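Local structure of CLIP-associating protein (Drosophila melanogaster, 4G3A) at residues F49-L54 and E71-L76; S7-F12 and V32-D37. The protein tracks microtubule plus ends and promotes the stabilisation of dynamic microtubules, and is required for building the mitotic spindle and attaching kinetochores. One frame throughout, in Å; residues are numbered along the deposited sequence.

Both contacts lie at the N-terminal end of the TOG domain, a row of paired HEAT-type helices, and they follow one another along the chain. Interaction 2 comes first and pairs the start of helix 9-18 with the end of helix 21-36; interaction 1 then pairs helices 47-58 and 63-80, within the first HEAT repeat. Their centres are about 10 Å apart, and they touch: Leu50 of interaction 1 packs on Leu9 of interaction 2, and Glu75 lies against Leu35 and Ser36. Four consecutive helices are thereby joined into one continuous packed block, the way a HEAT array builds an elongated, solid scaffold from short antiparallel pairs.

Interaction 1 of 2, residues F49-L54 and E71-L76; sequences FLIDGL and EAFSEL
Leu54 lies over one face of the Phe73 ring, with its CD1 methyl 3.8 Å from the ring centroid and 22° off the ring normal, a CH-pi contact displaced somewhat toward the rim. The CB of Leu54 reaches the same ring farther out, 3.5 Å from Phe73 CZ, and the leucine and the phenylalanine come at each other from opposite directions. Ile51 takes the ring from another side: its CD1 lies in the ring plane at the edge, 3.7 Å from Phe73 CE1. The other methyl of Leu54, CD2, rests 3.9 Å from Ala72 CB, and a residue as small as alanine suits this place, where the two backbones come nearest each other. Leu76 stands one turn on from Ala72 and spreads its two methyls between partners: CD1 is 3.8 Å from Leu54 CD1 and also touches Ile51, while CD2 meets Leu50 CD2. Leu50 gets there because its CG is anti to the backbone N (chi1 177°), which carries the branch toward helix 63-80. Replacing Phe73 with an alanine would probably leave Leu54 CD1 without the face it lies on and open a gap beside Ile51 CD1. The two segments run nearly antiparallel, at 158°, with axes 11.2 Å apart. Beyond the pair, Leu113 of helix 104-119 and Phe84 also touch Phe73, while Met16 of helix 9-18 touches Leu50 and Leu54. Since the touching residues are all buried and apolar, this part of the HEAT-repeat pair depends on close apolar packing and probably on the hydrophobic effect, with no polar bond between its segments.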
loop_
_atom_site.group_PDB
_atom_site.type_symbol
_atom_site.label_atom_id
_atom_site.label_comp_id
_atom_site.label_asym_id
_atom_site.label_seq_id
_atom_site.Cartn_x
_atom_site.Cartn_y
_atom_site.Cartn_z
ATOM N N PHE A 49 -19.045 7.299 11.272
ATOM C CA PHE A 49 -20.138 7.194 10.312
ATOM C C PHE A 49 -19.645 7.355 8.879
ATOM O O PHE A 49 -20.139 6.696 7.965
ATOM C CB PHE A 49 -21.225 8.234 10.595
ATOM C CG PHE A 49 -22.121 7.885 11.745
ATOM C CD1 PHE A 49 -22.760 6.657 11.795
ATOM C CD2 PHE A 49 -22.350 8.798 12.759
ATOM C CE1 PHE A 49 -23.595 6.341 12.849
ATOM C CE2 PHE A 49 -23.184 8.488 13.814
ATOM C CZ PHE A 49 -23.808 7.258 13.858
ATOM N N LEU A 50 -18.679 8.245 8.678
ATOM C CA LEU A 50 -18.127 8.434 7.343
ATOM C C LEU A 50 -17.297 7.222 6.960
ATOM O O LEU A 50 -17.367 6.746 5.825
ATOM C CB LEU A 50 -17.289 9.708 7.256
ATOM C CG LEU A 50 -16.642 9.907 5.882
ATOM C CD1 LEU A 50 -17.704 9.931 4.795
ATOM C CD2 LEU A 50 -15.808 11.175 5.851
ATOM N N ILE A 51 -16.518 6.723 7.915
ATOM C CA ILE A 51 -15.708 5.521 7.706
ATOM C C ILE A 51 -16.577 4.342 7.306
ATOM O O ILE A 51 -16.283 3.647 6.335
ATOM C CB ILE A 51 -14.929 5.134 8.965
ATOM C CG1 ILE A 51 -14.010 6.280 9.383
ATOM C CG2 ILE A 51 -14.141 3.833 8.728
ATOM C CD1 ILE A 51 -12.965 6.654 8.324
ATOM N N ASP A 52 -17.655 4.130 8.057
ATOM C CA ASP A 52 -18.587 3.049 7.770
ATOM C C ASP A 52 -19.176 3.226 6.376
ATOM O O ASP A 52 -19.338 2.256 5.635
ATOM C CB ASP A 52 -19.704 3.003 8.815
ATOM C CG ASP A 52 -19.186 2.750 10.224
ATOM O OD1 ASP A 52 -18.071 2.204 10.369
ATOM O OD2 ASP A 52 -19.903 3.098 11.187
ATOM N N GLY A 53 -19.484 4.470 6.022
ATOM C CA GLY A 53 -20.078 4.773 4.729
ATOM C C GLY A 53 -19.157 4.478 3.559
ATOM O O GLY A 53 -19.605 4.043 2.497
ATOM N N LEU A 54 -17.865 4.723 3.744
ATOM C CA LEU A 54 -16.896 4.520 2.676
ATOM C C LEU A 54 -16.682 3.029 2.393
ATOM O O LEU A 54 -16.279 2.644 1.294
ATOM C CB LEU A 54 -15.559 5.174 3.042
ATOM C CG LEU A 54 -15.527 6.701 3.055
ATOM C CD1 LEU A 54 -14.239 7.205 3.678
ATOM C CD2 LEU A 54 -15.693 7.245 1.647
ATOM N N GLU A 71 -9.045 7.376 -2.350
ATOM C CA GLU A 71 -8.684 8.786 -2.342
ATOM C C GLU A 71 -9.302 9.514 -1.146
ATOM O O GLU A 71 -8.669 10.384 -0.544
ATOM C CB GLU A 71 -9.115 9.440 -3.657
ATOM C CG GLU A 71 -8.333 8.926 -4.869
ATOM C CD GLU A 71 -8.819 9.513 -6.190
ATOM O OE1 GLU A 71 -9.067 8.728 -7.126
ATOM O OE2 GLU A 71 -8.955 10.749 -6.296
ATOM N N ALA A 72 -10.531 9.145 -0.793
ATOM C CA ALA A 72 -11.199 9.772 0.340
ATOM C C ALA A 72 -10.464 9.407 1.614
ATOM O O ALA A 72 -10.242 10.259 2.476
ATOM C CB ALA A 72 -12.654 9.341 0.423
ATOM N N PHE A 73 -10.091 8.133 1.736
ATOM C CA PHE A 73 -9.353 7.694 2.903
ATOM C C PHE A 73 -8.009 8.425 2.952
ATOM O O PHE A 73 -7.570 8.851 4.014
ATOM C CB PHE A 73 -9.172 6.165 2.908
ATOM C CG PHE A 73 -10.374 5.403 3.433
ATOM C CD1 PHE A 73 -10.917 5.703 4.674
ATOM C CD2 PHE A 73 -10.935 4.369 2.700
ATOM C CE1 PHE A 73 -12.015 5.003 5.170
ATOM C CE2 PHE A 73 -12.041 3.662 3.185
ATOM C CZ PHE A 73 -12.581 3.982 4.421
ATOM N N SER A 74 -7.347 8.568 1.809
ATOM C CA SER A 74 -6.087 9.305 1.794
ATOM C C SER A 74 -6.271 10.714 2.372
ATOM O O SER A 74 -5.443 11.186 3.161
ATOM C CB SER A 74 -5.498 9.360 0.382
ATOM O OG SER A 74 -4.733 8.193 0.107
ATOM N N GLU A 75 -7.360 11.381 1.993
ATOM C CA GLU A 75 -7.616 12.737 2.488
ATOM C C GLU A 75 -7.890 12.771 3.995
ATOM O O GLU A 75 -7.395 13.650 4.695
ATOM C CB GLU A 75 -8.746 13.412 1.698
ATOM C CG GLU A 75 -8.396 13.635 0.237
ATOM C CD GLU A 75 -7.065 14.354 0.057
ATOM O OE1 GLU A 75 -6.797 15.331 0.797
ATOM O OE2 GLU A 75 -6.280 13.936 -0.823
ATOM N N LEU A 76 -8.653 11.802 4.495
ATOM C CA LEU A 76 -8.869 11.673 5.941
ATOM C C LEU A 76 -7.562 11.397 6.683
ATOM O O LEU A 76 -7.315 11.951 7.760
ATOM C CB LEU A 76 -9.878 10.560 6.248
ATOM C CG LEU A 76 -11.311 10.783 5.754
ATOM C CD1 LEU A 76 -12.120 9.494 5.825
ATOM C CD2 LEU A 76 -11.989 11.891 6.549
#

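Interaction 2 of 2, residues S7-F12 and V32-D37; sequences SDLDGF and VTFLSD
Phe12 and Phe34 form the aromatic part of the contact, an offset edge-to-face pair in which the edge of Phe12 points to the face of Phe34. The centroids are 5.6 Å apart and the planes are inclined at 62°, with Phe12 CE2 lying 3.9 Å from Phe34 CG. With chi1 at 179° the ring of Phe34 swings opposite its own N and stretches out toward the start of helix 9-18.

The apolar contacts of Leu9 run through its CD2 methyl, 3.5 Å from Phe34 CE2 and 3.9 Å from Leu35 CD2. Leucine suits this place because its two methyls diverge: CD2 serves Phe34 and Leu35, while CD1 packs on Leu50. Leu35 goes on to pack against Leu76 of helix 63-80.

Backbone atoms meet the far end of the Phe34 side chain obliquely: Ser7 O is 3.4 Å from Phe34 CE1, and Asp8 CA lies near Phe34 CZ. A phenylalanine is long enough to reach this backbone ahead of helix 9-18.

The polar bonds stay within each segment. Asp8 is the N-cap of helix 9-18: its OD2 accepts from Gly11 N at 2.9 Å, with an N-H...O angle of 155°, and so takes up an N-H of the first turn. In the other segment, Ser36 OG donates to Val32 O at 2.7 Å from above the carbonyl plane, and Ser36 N binds the same oxygen.

The start of one helix packed against the end of the next is the antiparallel pairing on which alpha-solenoids such as HEAT arrays are built, and here it joins the first two helices of this TOG-like N-terminal domain.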
loop_
_atom_site.group_PDB
_atom_site.type_symbol
_atom_site.label_atom_id
_atom_site.label_comp_id
_atom_site.label_asym_id
_atom_site.label_seq_id
_atom_site.Cartn_x
_atom_site.Cartn_y
_atom_site.Cartn_z
ATOM N N SER A 7 -22.867 20.238 1.614
ATOM C CA SER A 7 -22.121 21.420 2.042
ATOM C C SER A 7 -21.175 21.105 3.194
ATOM O O SER A 7 -20.210 21.841 3.449
ATOM C CB SER A 7 -23.089 22.539 2.442
ATOM O OG SER A 7 -24.042 22.073 3.382
ATOM N N ASP A 8 -21.446 20.010 3.894
ATOM C CA ASP A 8 -20.539 19.567 4.952
ATOM C C ASP A 8 -20.500 18.049 5.074
ATOM O O ASP A 8 -21.241 17.337 4.390
ATOM C CB ASP A 8 -20.919 20.198 6.291
ATOM C CG ASP A 8 -22.321 19.852 6.715
ATOM O OD1 ASP A 8 -22.818 20.467 7.680
ATOM O OD2 ASP A 8 -22.930 18.969 6.077
ATOM N N LEU A 9 -19.635 17.559 5.952
ATOM C CA LEU A 9 -19.478 16.118 6.122
ATOM C C LEU A 9 -20.793 15.403 6.443
ATOM O O LEU A 9 -21.109 14.374 5.845
ATOM C CB LEU A 9 -18.437 15.822 7.200
ATOM C CG LEU A 9 -17.054 15.389 6.720
ATOM C CD1 LEU A 9 -16.855 13.936 7.069
ATOM C CD2 LEU A 9 -16.887 15.606 5.223
ATOM N N ASP A 10 -21.564 15.954 7.376
ATOM C CA ASP A 10 -22.829 15.340 7.761
ATOM C C ASP A 10 -23.743 15.169 6.553
ATOM O O ASP A 10 -24.424 14.150 6.416
ATOM C CB ASP A 10 -23.519 16.161 8.854
ATOM C CG ASP A 10 -22.933 15.900 10.230
ATOM O OD1 ASP A 10 -22.632 14.724 10.529
ATOM O OD2 ASP A 10 -22.780 16.865 11.009
ATOM N N GLY A 11 -23.744 16.166 5.675
ATOM C CA GLY A 11 -24.493 16.097 4.434
ATOM C C GLY A 11 -24.083 14.924 3.556
ATOM O O GLY A 11 -24.938 14.217 3.022
ATOM N N PHE A 12 -22.776 14.717 3.389
ATOM C CA PHE A 12 -22.294 13.580 2.616
ATOM C C PHE A 12 -22.728 12.273 3.274
ATOM O O PHE A 12 -23.268 11.385 2.619
ATOM C CB PHE A 12 -20.763 13.605 2.482
ATOM C CG PHE A 12 -20.260 14.551 1.425
ATOM C CD1 PHE A 12 -20.317 14.204 0.084
ATOM C CD2 PHE A 12 -19.721 15.780 1.774
ATOM C CE1 PHE A 12 -19.856 15.073 -0.892
ATOM C CE2 PHE A 12 -19.256 16.653 0.804
ATOM C CZ PHE A 12 -19.326 16.299 -0.531
ATOM N N VAL A 32 -14.283 13.658 -2.271
ATOM C CA VAL A 32 -12.836 13.819 -2.402
ATOM C C VAL A 32 -12.445 15.295 -2.580
ATOM O O VAL A 32 -11.552 15.801 -1.900
ATOM C CB VAL A 32 -12.268 12.970 -3.556
ATOM C CG1 VAL A 32 -10.791 13.264 -3.743
ATOM C CG2 VAL A 32 -12.487 11.489 -3.280
ATOM N N THR A 33 -13.132 15.990 -3.481
ATOM C CA THR A 33 -12.886 17.413 -3.678
ATOM C C THR A 33 -13.020 18.177 -2.366
ATOM O O THR A 33 -12.178 19.008 -2.029
ATOM C CB THR A 33 -13.857 18.011 -4.700
ATOM O OG1 THR A 33 -13.591 17.449 -5.991
ATOM C CG2 THR A 33 -13.698 19.524 -4.764
ATOM N N PHE A 34 -14.081 17.882 -1.629
ATOM C CA PHE A 34 -14.356 18.551 -0.364
ATOM C C PHE A 34 -13.212 18.356 0.624
ATOM O O PHE A 34 -12.685 19.319 1.173
ATOM C CB PHE A 34 -15.661 18.018 0.236
ATOM C CG PHE A 34 -16.021 18.640 1.555
ATOM C CD1 PHE A 34 -16.856 19.748 1.608
ATOM C CD2 PHE A 34 -15.527 18.119 2.742
ATOM C CE1 PHE A 34 -17.194 20.328 2.823
ATOM C CE2 PHE A 34 -15.857 18.693 3.961
ATOM C CZ PHE A 34 -16.698 19.796 4.001
ATOM N N LEU A 35 -12.834 17.097 0.847
ATOM C CA LEU A 35 -11.781 16.762 1.801
ATOM C C LEU A 35 -10.412 17.274 1.361
ATOM O O LEU A 35 -9.524 17.485 2.192
ATOM C CB LEU A 35 -11.714 15.243 2.003
ATOM C CG LEU A 35 -12.939 14.593 2.648
ATOM C CD1 LEU A 35 -12.753 13.093 2.717
ATOM C CD2 LEU A 35 -13.190 15.157 4.031
ATOM N N SER A 36 -10.229 17.456 0.055
ATOM C CA SER A 36 -8.933 17.887 -0.464
ATOM C C SER A 36 -8.639 19.355 -0.149
ATOM O O SER A 36 -7.483 19.755 -0.002
ATOM C CB SER A 36 -8.855 17.644 -1.970
ATOM O OG SER A 36 -8.931 16.256 -2.253
ATOM N N ASP A 37 -9.694 20.150 -0.040
ATOM C CA ASP A 37 -9.557 21.581 0.201
ATOM C C ASP A 37 -9.412 21.856 1.701
ATOM O O ASP A 37 -10.357 21.673 2.465
ATOM C CB ASP A 37 -10.785 22.302 -0.364
ATOM C CG ASP A 37 -10.637 23.812 -0.366
ATOM O OD1 ASP A 37 -9.729 24.326 0.317
ATOM O OD2 ASP A 37 -11.440 24.484 -1.047
#